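Local structure of isochorismatase family protein family (Burkholderia thailandensis, 3TXY) at residues Pro12-Val17 / Asn47-Arg52; Gly67-Lys72 / Thr105-Gly110; Ile19-Gly24 / Pro93-Gln98. The protein is of unknown function but belongs to the isochorismatase family, to which a hydrolase activity is generally assigned. All blocks are in the same frame, centred on the assembly; numbering follows the deposited sequence.

Overall arrangement
From the N terminus, strand 14-19 runs up the middle of a parallel sheet, and interaction 1 closes the first loop where the end of helix 35-51 packs back on the start of that strand. Interaction 2 opens only afterwards, joining loop 67-72 to the end of edge strand 102-106, about 28 Å away between centres. Interaction 3 crosses both: it starts at 19-24, inside the first loop, and closes at 93-98, inside the second. It touches both neighbours, through Arg50 packing on Gln98 and Gly96, and through the salt bridge between Asp20 and Lys106. Together the three tie the central strand, its covering helix and the loops around the strand ends.

Interaction 1: Pro12-Val17 / Asn47-Arg52; sequences PTVALV and NAFRAR
With its CG anti to the backbone N (chi1 -172°), Leu16 brings CD1 to 4.1 Å from Phe49 CE1, while Val14, chi1 65°, turns both methyls toward the CE2 corner of the same ring. The strand backbone itself puts CB of Leu16 over the aromatic face. That CH-pi contact is nearly axial: Leu16 CB sits 3.8 Å from the centroid of the Phe49 ring and only 5° off its normal. At the CE2 corner, Val14 CG1 meets Phe49 CE2 at 3.7 Å, the two side chains crossing at about a right angle, with CG2 a little farther from the same carbon. The ring also presses on the strand backbone, since Phe49 CE2 lies 3.5 Å from both Leu16 N and Ala15 C. One aromatic side chain thus carries the whole contact from the helix side. This is the first half of a beta-alpha-beta crossover in the family's alpha/beta fold: strand 14-19 leads through helix 35-51 to the adjacent parallel strand 56-61. The short segments 14-17 and 47-51 pass 9.0 Å apart, axis to axis, running in roughly opposite directions. Leu54 and Val56 of the second strand and its approach, and Leu193 of helix 186-194, also pack against Phe49. Arg52 folds back along the preceding residues: its NH1 donates to Ala48 O at 2.8 Å, with the oxygen close to the guanidinium plane. Arg50 leaves in another direction and makes a salt bridge to Asp101.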
loop_
_atom_site.group_PDB
_atom_site.type_symbol
_atom_site.label_atom_id
_atom_site.label_comp_id
_atom_site.label_asym_id
_atom_site.label_seq_id
_atom_site.Cartn_x
_atom_site.Cartn_y
_atom_site.Cartn_z
ATOM N N PRO A 12 -19.949 -14.630 6.647
ATOM C CA PRO A 12 -21.069 -14.426 5.714
ATOM C C PRO A 12 -21.170 -13.010 5.146
ATOM O O PRO A 12 -21.736 -12.801 4.074
ATOM C CB PRO A 12 -22.313 -14.705 6.566
ATOM C CG PRO A 12 -21.835 -15.419 7.769
ATOM C CD PRO A 12 -20.401 -15.034 7.988
ATOM N N THR A 13 -20.665 -12.062 5.925
ATOM C CA THR A 13 -20.675 -10.638 5.627
ATOM C C THR A 13 -19.502 -10.300 4.706
ATOM O O THR A 13 -18.524 -9.654 5.114
ATOM C CB THR A 13 -20.604 -9.862 6.959
ATOM O OG1 THR A 13 -19.586 -10.426 7.822
ATOM C CG2 THR A 13 -21.942 -9.949 7.658
ATOM N N VAL A 14 -19.604 -10.778 3.469
ATOM C CA VAL A 14 -18.526 -10.689 2.497
ATOM C C VAL A 14 -18.980 -9.991 1.209
ATOM O O VAL A 14 -20.087 -10.197 0.748
ATOM C CB VAL A 14 -17.941 -12.092 2.161
ATOM C CG1 VAL A 14 -18.971 -12.966 1.456
ATOM C CG2 VAL A 14 -16.661 -11.965 1.334
ATOM N N ALA A 15 -18.091 -9.169 0.660
ATOM C CA ALA A 15 -18.264 -8.490 -0.615
ATOM C C ALA A 15 -17.175 -8.864 -1.620
ATOM O O ALA A 15 -16.030 -9.169 -1.247
ATOM C CB ALA A 15 -18.273 -6.976 -0.398
ATOM N N LEU A 16 -17.558 -8.847 -2.897
ATOM C CA LEU A 16 -16.640 -8.995 -4.031
ATOM C C LEU A 16 -16.246 -7.591 -4.486
ATOM O O LEU A 16 -17.110 -6.760 -4.730
ATOM C CB LEU A 16 -17.310 -9.739 -5.199
ATOM C CG LEU A 16 -16.415 -10.129 -6.390
ATOM C CD1 LEU A 16 -15.373 -11.183 -6.026
ATOM C CD2 LEU A 16 -17.271 -10.646 -7.548
ATOM N N VAL A 17 -14.942 -7.326 -4.573
ATOM C CA VAL A 17 -14.427 -6.027 -5.004
ATOM C C VAL A 17 -13.466 -6.266 -6.169
ATOM O O VAL A 17 -12.465 -6.957 -6.009
ATOM C CB VAL A 17 -13.688 -5.304 -3.862
ATOM C CG1 VAL A 17 -13.104 -3.967 -4.346
ATOM C CG2 VAL A 17 -14.644 -5.092 -2.692
ATOM N N ASN A 47 -21.599 -13.711 -10.091
ATOM C CA ASN A 47 -22.852 -14.495 -10.133
ATOM C C ASN A 47 -23.092 -15.239 -8.810
ATOM O O ASN A 47 -24.199 -15.235 -8.279
ATOM C CB ASN A 47 -22.841 -15.478 -11.297
ATOM C CG ASN A 47 -22.912 -14.787 -12.644
ATOM O OD1 ASN A 47 -23.257 -13.603 -12.741
ATOM N ND2 ASN A 47 -22.555 -15.513 -13.693
ATOM N N ALA A 48 -22.027 -15.827 -8.270
ATOM C CA ALA A 48 -22.095 -16.543 -6.991
ATOM C C ALA A 48 -22.433 -15.611 -5.817
ATOM O O ALA A 48 -23.221 -15.980 -4.930
ATOM C CB ALA A 48 -20.789 -17.276 -6.746
ATOM N N PHE A 49 -21.854 -14.407 -5.822
ATOM C CA PHE A 49 -22.189 -13.380 -4.835
ATOM C C PHE A 49 -23.636 -12.889 -4.942
ATOM O O PHE A 49 -24.367 -12.896 -3.943
ATOM C CB PHE A 49 -21.195 -12.212 -4.916
ATOM C CG PHE A 49 -19.938 -12.450 -4.118
ATOM C CD1 PHE A 49 -18.978 -13.360 -4.556
ATOM C CD2 PHE A 49 -19.729 -11.804 -2.898
ATOM C CE1 PHE A 49 -17.816 -13.594 -3.810
ATOM C CE2 PHE A 49 -18.596 -12.056 -2.144
ATOM C CZ PHE A 49 -17.631 -12.932 -2.600
ATOM N N ARG A 50 -24.069 -12.531 -6.148
ATOM C CA ARG A 50 -25.420 -12.001 -6.339
ATOM C C ARG A 50 -26.488 -13.021 -5.949
ATOM O O ARG A 50 -27.489 -12.664 -5.303
ATOM C CB ARG A 50 -25.610 -11.519 -7.780
ATOM C CG ARG A 50 -24.804 -10.258 -8.112
ATOM C CD ARG A 50 -25.350 -9.584 -9.366
ATOM N NE ARG A 50 -24.345 -8.769 -10.058
ATOM C CZ ARG A 50 -23.468 -9.237 -10.949
ATOM N NH1 ARG A 50 -23.418 -10.531 -11.259
ATOM N NH2 ARG A 50 -22.610 -8.402 -11.518
ATOM N N ALA A 51 -26.247 -14.282 -6.313
ATOM C CA ALA A 51 -27.077 -15.425 -5.889
ATOM C C ALA A 51 -27.335 -15.470 -4.385
ATOM O O ALA A 51 -28.366 -15.997 -3.946
ATOM C CB ALA A 51 -26.439 -16.744 -6.332
ATOM N N ARG A 52 -26.401 -14.942 -3.604
ATOM C CA ARG A 52 -26.478 -14.966 -2.138
ATOM C C ARG A 52 -26.842 -13.607 -1.545
ATOM O O ARG A 52 -26.769 -13.417 -0.325
ATOM C CB ARG A 52 -25.159 -15.480 -1.555
ATOM C CG ARG A 52 -24.952 -16.966 -1.786
ATOM C CD ARG A 52 -23.520 -17.396 -1.515
ATOM N NE ARG A 52 -23.301 -18.821 -1.778
ATOM C CZ ARG A 52 -23.164 -19.378 -2.985
ATOM N NH1 ARG A 52 -23.242 -18.658 -4.102
ATOM N NH2 ARG A 52 -22.960 -20.686 -3.074
#

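Interaction 2: Gly67-Lys72 / Thr105-Gly110; sequences GAVALK and TKHQWG
His107 and Gln108 receive Val69 and Leu71, and the chain reaches them from the end of strand 102-106. Just before them, Lys106 sends its NZ to the carbonyls ahead of it, 2.7 Å from Trp109 O and 2.8 Å from Gln108 O, and outside the contact to Asp20 and Thr61. Its pairing with Asp20 recalls the Asp-Lys pair of the family's Asp-Lys-Cys triad, although this chain has no cysteine to complete it. At His107 the imidazole offers one face to Val69, whose CG1 stands 3.8 Å from the ring centroid, displaced toward the rim; the ring atom closest to Val69 CG1 is His107 ND1, at 3.5 Å. CG2 of the valine lies farther along, near His107 CD2. A hydrogen bond from ND1 to Ser62 O holds the ring's rotation. The His107 carbonyl faces loop 67-72 through a water, which donates to that O and accepts from Leu71 N. Gln108 has its CB 3.8 Å from Leu71 CD1. A bend at its chi2 (-72°) turns the amide back, and Gln108 NE2 donates to Gly110 O at 2.8 Å, 160° at the hydrogen. Trp109 packs on Ile138 and Ser142 of helix 136-149 and meets Tyr148 of the second subunit, while strand 102-106, outermost within the chain, pairs with strand 56-61 through Lys106.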
loop_
_atom_site.group_PDB
_atom_site.type_symbol
_atom_site.label_atom_id
_atom_site.label_comp_id
_atom_site.label_asym_id
_atom_site.label_seq_id
_atom_site.Cartn_x
_atom_site.Cartn_y
_atom_site.Cartn_z
ATOM N N GLY A 67 -8.648 15.664 -16.606
ATOM C CA GLY A 67 -7.333 15.154 -16.220
ATOM C C GLY A 67 -6.624 15.822 -15.043
ATOM O O GLY A 67 -5.558 15.360 -14.643
ATOM N N ALA A 68 -7.199 16.873 -14.458
ATOM C CA ALA A 68 -6.501 17.629 -13.401
ATOM C C ALA A 68 -6.362 16.810 -12.127
ATOM O O ALA A 68 -5.475 17.063 -11.288
ATOM C CB ALA A 68 -7.220 18.939 -13.106
ATOM N N VAL A 69 -7.226 15.807 -11.972
ATOM C CA VAL A 69 -7.196 14.983 -10.776
ATOM C C VAL A 69 -6.174 13.841 -10.816
ATOM O O VAL A 69 -5.966 13.187 -9.796
ATOM C CB VAL A 69 -8.610 14.459 -10.422
ATOM C CG1 VAL A 69 -8.973 13.200 -11.226
ATOM C CG2 VAL A 69 -8.691 14.222 -8.920
ATOM N N ALA A 70 -5.539 13.600 -11.965
ATOM C CA ALA A 70 -4.434 12.645 -12.075
ATOM C C ALA A 70 -3.269 13.134 -11.245
ATOM O O ALA A 70 -2.945 14.329 -11.288
ATOM C CB ALA A 70 -3.973 12.513 -13.525
ATOM N N LEU A 71 -2.605 12.232 -10.526
ATOM C CA LEU A 71 -1.433 12.641 -9.726
ATOM C C LEU A 71 -0.327 13.113 -10.645
ATOM O O LEU A 71 -0.093 12.516 -11.728
ATOM C CB LEU A 71 -0.923 11.497 -8.834
ATOM C CG LEU A 71 -1.826 11.207 -7.630
ATOM C CD1 LEU A 71 -1.629 9.778 -7.120
ATOM C CD2 LEU A 71 -1.574 12.213 -6.520
ATOM N N LYS A 72 0.294 14.233 -10.262
ATOM C CA LYS A 72 1.400 14.828 -11.011
ATOM C C LYS A 72 2.666 14.929 -10.134
ATOM O O LYS A 72 3.641 15.602 -10.496
ATOM C CB LYS A 72 0.974 16.207 -11.572
ATOM N N THR A 105 -15.609 4.862 -8.235
ATOM C CA THR A 105 -14.710 5.535 -9.176
ATOM C C THR A 105 -13.514 6.092 -8.431
ATOM O O THR A 105 -13.672 6.848 -7.477
ATOM C CB THR A 105 -15.420 6.676 -9.914
ATOM O OG1 THR A 105 -16.582 6.161 -10.553
ATOM C CG2 THR A 105 -14.500 7.314 -10.970
ATOM N N LYS A 106 -12.318 5.697 -8.848
ATOM C CA LYS A 106 -11.091 6.165 -8.182
ATOM C C LYS A 106 -10.216 6.961 -9.144
ATOM O O LYS A 106 -10.399 6.901 -10.372
ATOM C CB LYS A 106 -10.313 4.978 -7.573
ATOM C CG LYS A 106 -9.721 3.992 -8.573
ATOM C CD LYS A 106 -9.018 2.827 -7.886
ATOM C CE LYS A 106 -8.553 1.769 -8.884
ATOM N NZ LYS A 106 -7.246 2.113 -9.537
ATOM N N HIS A 107 -9.253 7.684 -8.575
ATOM C CA HIS A 107 -8.348 8.568 -9.332
ATOM C C HIS A 107 -6.879 8.293 -9.076
ATOM O O HIS A 107 -6.045 9.185 -9.267
ATOM C CB HIS A 107 -8.608 10.045 -9.000
ATOM C CG HIS A 107 -10.060 10.463 -9.071
ATOM N ND1 HIS A 107 -10.798 10.360 -10.201
ATOM C CD2 HIS A 107 -10.879 11.084 -8.118
ATOM C CE1 HIS A 107 -12.040 10.840 -9.965
ATOM N NE2 HIS A 107 -12.077 11.301 -8.695
ATOM N N GLN A 108 -6.564 7.088 -8.606
ATOM C CA GLN A 108 -5.183 6.643 -8.330
ATOM C C GLN A 108 -5.186 5.124 -8.164
ATOM O O GLN A 108 -6.196 4.492 -8.474
ATOM C CB GLN A 108 -4.599 7.335 -7.104
ATOM C CG GLN A 108 -5.237 6.891 -5.799
ATOM C CD GLN A 108 -6.653 7.415 -5.617
ATOM O OE1 GLN A 108 -6.899 8.610 -5.780
ATOM N NE2 GLN A 108 -7.586 6.523 -5.240
ATOM N N TRP A 109 -4.081 4.543 -7.666
ATOM C CA TRP A 109 -3.928 3.087 -7.601
ATOM C C TRP A 109 -4.986 2.428 -6.779
ATOM O O TRP A 109 -5.809 1.668 -7.309
ATOM C CB TRP A 109 -2.568 2.687 -7.050
ATOM C CG TRP A 109 -1.383 3.059 -7.901
ATOM C CD1 TRP A 109 -1.357 3.788 -9.083
ATOM C CD2 TRP A 109 0.022 2.805 -7.580
ATOM N NE1 TRP A 109 -0.064 3.948 -9.528
ATOM C CE2 TRP A 109 0.808 3.392 -8.664
ATOM C CE3 TRP A 109 0.674 2.157 -6.554
ATOM C CZ2 TRP A 109 2.189 3.310 -8.691
ATOM C CZ3 TRP A 109 2.060 2.086 -6.583
ATOM C CH2 TRP A 109 2.800 2.642 -7.632
ATOM N N GLY A 110 -4.984 2.724 -5.483
ATOM C CA GLY A 110 -5.860 2.060 -4.547
ATOM C C GLY A 110 -7.275 2.576 -4.586
ATOM O O GLY A 110 -7.525 3.727 -4.971
HETATM O O HOH W 1 -3.566 9.455 -10.458
#

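Interaction 3: Ile19-Gly24 / Pro93-Gln98; sequences IDLQNG and PALGVQ
Leu21 and Leu95 meet where the central strand of the parallel alpha/beta sheet ends and its loop comes up against a short 3-10 turn, 93-95, on the way to strand 102-106. This is the tight half of the contact. The two side chains cross at about a right angle, and Leu21 CD1 comes within 3.5 Å of Leu95 CD1. Beside that methyl pair, the other branch of Leu95 lies against the base of its partner, Leu95 CD2 being 3.8 Å from Leu21 CB and equally far from Leu21 O. Leu95 achieves this reach with CG anti to its own nitrogen (chi1 -166°), which carries both methyls across to the facing loop. Both leucines are buried. Val38 and Thr42 of helix 35-51 close in on Leu21, and Phe58 of strand 56-61 on Leu95, placing the pair between that helix and that strand. Leu21 also shares a backbone hydrogen bond with Ala92, just before the 3-10 turn. Toward solvent the contact thins out. Pro93 is exposed and meets Asn23 through CD, and what Asn23 brings to it is a carboxamide instead of a hydrocarbon branch. The two side chains again cross at about a right angle, but they share a single close approach. That amide is split between two jobs: ND2 is hydrogen-bonded to Glu87 O, while Asn23 OD1 simply rests 3.6 Å from Pro93 CD.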
loop_
_atom_site.group_PDB
_atom_site.type_symbol
_atom_site.label_atom_id
_atom_site.label_comp_id
_atom_site.label_asym_id
_atom_site.label_seq_id
_atom_site.Cartn_x
_atom_site.Cartn_y
_atom_site.Cartn_z
ATOM N N ILE A 19 -11.103 -4.750 -9.273
ATOM C CA ILE A 19 -10.338 -3.525 -9.559
ATOM C C ILE A 19 -10.014 -3.346 -11.037
ATOM O O ILE A 19 -9.347 -4.186 -11.628
ATOM C CB ILE A 19 -8.998 -3.508 -8.787
ATOM C CG1 ILE A 19 -9.186 -3.716 -7.274
ATOM C CG2 ILE A 19 -8.274 -2.199 -9.054
ATOM C CD1 ILE A 19 -10.135 -2.727 -6.618
ATOM N N ASP A 20 -10.483 -2.227 -11.603
ATOM C CA ASP A 20 -10.030 -1.664 -12.892
ATOM C C ASP A 20 -10.278 -2.592 -14.091
ATOM O O ASP A 20 -9.498 -2.610 -15.041
ATOM C CB ASP A 20 -8.553 -1.250 -12.848
ATOM C CG ASP A 20 -8.323 0.018 -12.057
ATOM O OD1 ASP A 20 -9.281 0.798 -11.868
ATOM O OD2 ASP A 20 -7.183 0.236 -11.618
ATOM N N LEU A 21 -11.393 -3.310 -14.068
ATOM C CA LEU A 21 -11.754 -4.166 -15.203
ATOM C C LEU A 21 -12.496 -3.327 -16.249
ATOM O O LEU A 21 -13.690 -3.528 -16.558
ATOM C CB LEU A 21 -12.501 -5.402 -14.730
ATOM C CG LEU A 21 -11.724 -6.276 -13.732
ATOM C CD1 LEU A 21 -12.574 -7.491 -13.334
ATOM C CD2 LEU A 21 -10.388 -6.740 -14.297
ATOM N N GLN A 22 -11.726 -2.381 -16.781
ATOM C CA GLN A 22 -12.177 -1.378 -17.722
ATOM C C GLN A 22 -11.453 -1.534 -19.057
ATOM O O GLN A 22 -10.336 -2.072 -19.120
ATOM C CB GLN A 22 -11.967 0.023 -17.138
ATOM C CG GLN A 22 -10.515 0.443 -16.951
ATOM C CD GLN A 22 -10.391 1.629 -16.021
ATOM O OE1 GLN A 22 -10.712 1.527 -14.857
ATOM N NE2 GLN A 22 -9.959 2.754 -16.543
ATOM N N ASN A 23 -12.088 -1.058 -20.126
ATOM C CA ASN A 23 -11.588 -1.284 -21.476
ATOM C C ASN A 23 -10.096 -0.969 -21.646
ATOM O O ASN A 23 -9.354 -1.723 -22.283
ATOM C CB ASN A 23 -12.384 -0.445 -22.477
ATOM C CG ASN A 23 -13.842 -0.857 -22.563
ATOM O OD1 ASN A 23 -14.167 -2.048 -22.516
ATOM N ND2 ASN A 23 -14.730 0.129 -22.727
ATOM N N GLY A 24 -9.650 0.146 -21.078
ATOM C CA GLY A 24 -8.278 0.590 -21.271
ATOM C C GLY A 24 -7.216 -0.218 -20.531
ATOM O O GLY A 24 -6.033 -0.074 -20.793
ATOM N N PRO A 93 -17.479 -4.926 -21.401
ATOM C CA PRO A 93 -18.835 -5.502 -21.547
ATOM C C PRO A 93 -18.990 -6.922 -20.971
ATOM O O PRO A 93 -20.031 -7.233 -20.391
ATOM C CB PRO A 93 -19.065 -5.499 -23.060
ATOM C CG PRO A 93 -18.174 -4.418 -23.580
ATOM C CD PRO A 93 -16.978 -4.356 -22.661
ATOM N N ALA A 94 -17.966 -7.768 -21.090
ATOM C CA ALA A 94 -18.065 -9.136 -20.577
ATOM C C ALA A 94 -18.113 -9.207 -19.056
ATOM O O ALA A 94 -18.405 -10.256 -18.501
ATOM C CB ALA A 94 -16.932 -10.008 -21.116
ATOM N N LEU A 95 -17.841 -8.094 -18.375
ATOM C CA LEU A 95 -17.895 -8.072 -16.907
ATOM C C LEU A 95 -19.316 -8.165 -16.363
ATOM O O LEU A 95 -19.508 -8.563 -15.229
ATOM C CB LEU A 95 -17.218 -6.807 -16.375
ATOM C CG LEU A 95 -16.885 -6.765 -14.886
ATOM C CD1 LEU A 95 -15.891 -7.858 -14.511
ATOM C CD2 LEU A 95 -16.315 -5.384 -14.561
ATOM N N GLY A 96 -20.304 -7.798 -17.178
ATOM C CA GLY A 96 -21.710 -7.885 -16.801
ATOM C C GLY A 96 -22.137 -6.984 -15.664
ATOM O O GLY A 96 -22.947 -7.390 -14.819
ATOM N N VAL A 97 -21.580 -5.777 -15.608
ATOM C CA VAL A 97 -21.925 -4.830 -14.543
ATOM C C VAL A 97 -23.427 -4.498 -14.617
ATOM O O VAL A 97 -23.918 -4.071 -15.672
ATOM C CB VAL A 97 -21.073 -3.539 -14.605
ATOM C CG1 VAL A 97 -21.538 -2.559 -13.533
ATOM C CG2 VAL A 97 -19.584 -3.856 -14.416
ATOM N N GLN A 98 -24.135 -4.718 -13.503
ATOM C CA GLN A 98 -25.589 -4.538 -13.441
ATOM C C GLN A 98 -25.931 -3.179 -12.810
ATOM O O GLN A 98 -25.175 -2.677 -11.991
ATOM C CB GLN A 98 -26.232 -5.641 -12.604
ATOM C CG GLN A 98 -25.812 -7.063 -12.933
ATOM C CD GLN A 98 -26.699 -8.088 -12.245
ATOM O OE1 GLN A 98 -27.592 -7.719 -11.477
ATOM N NE2 GLN A 98 -26.484 -9.370 -12.528
#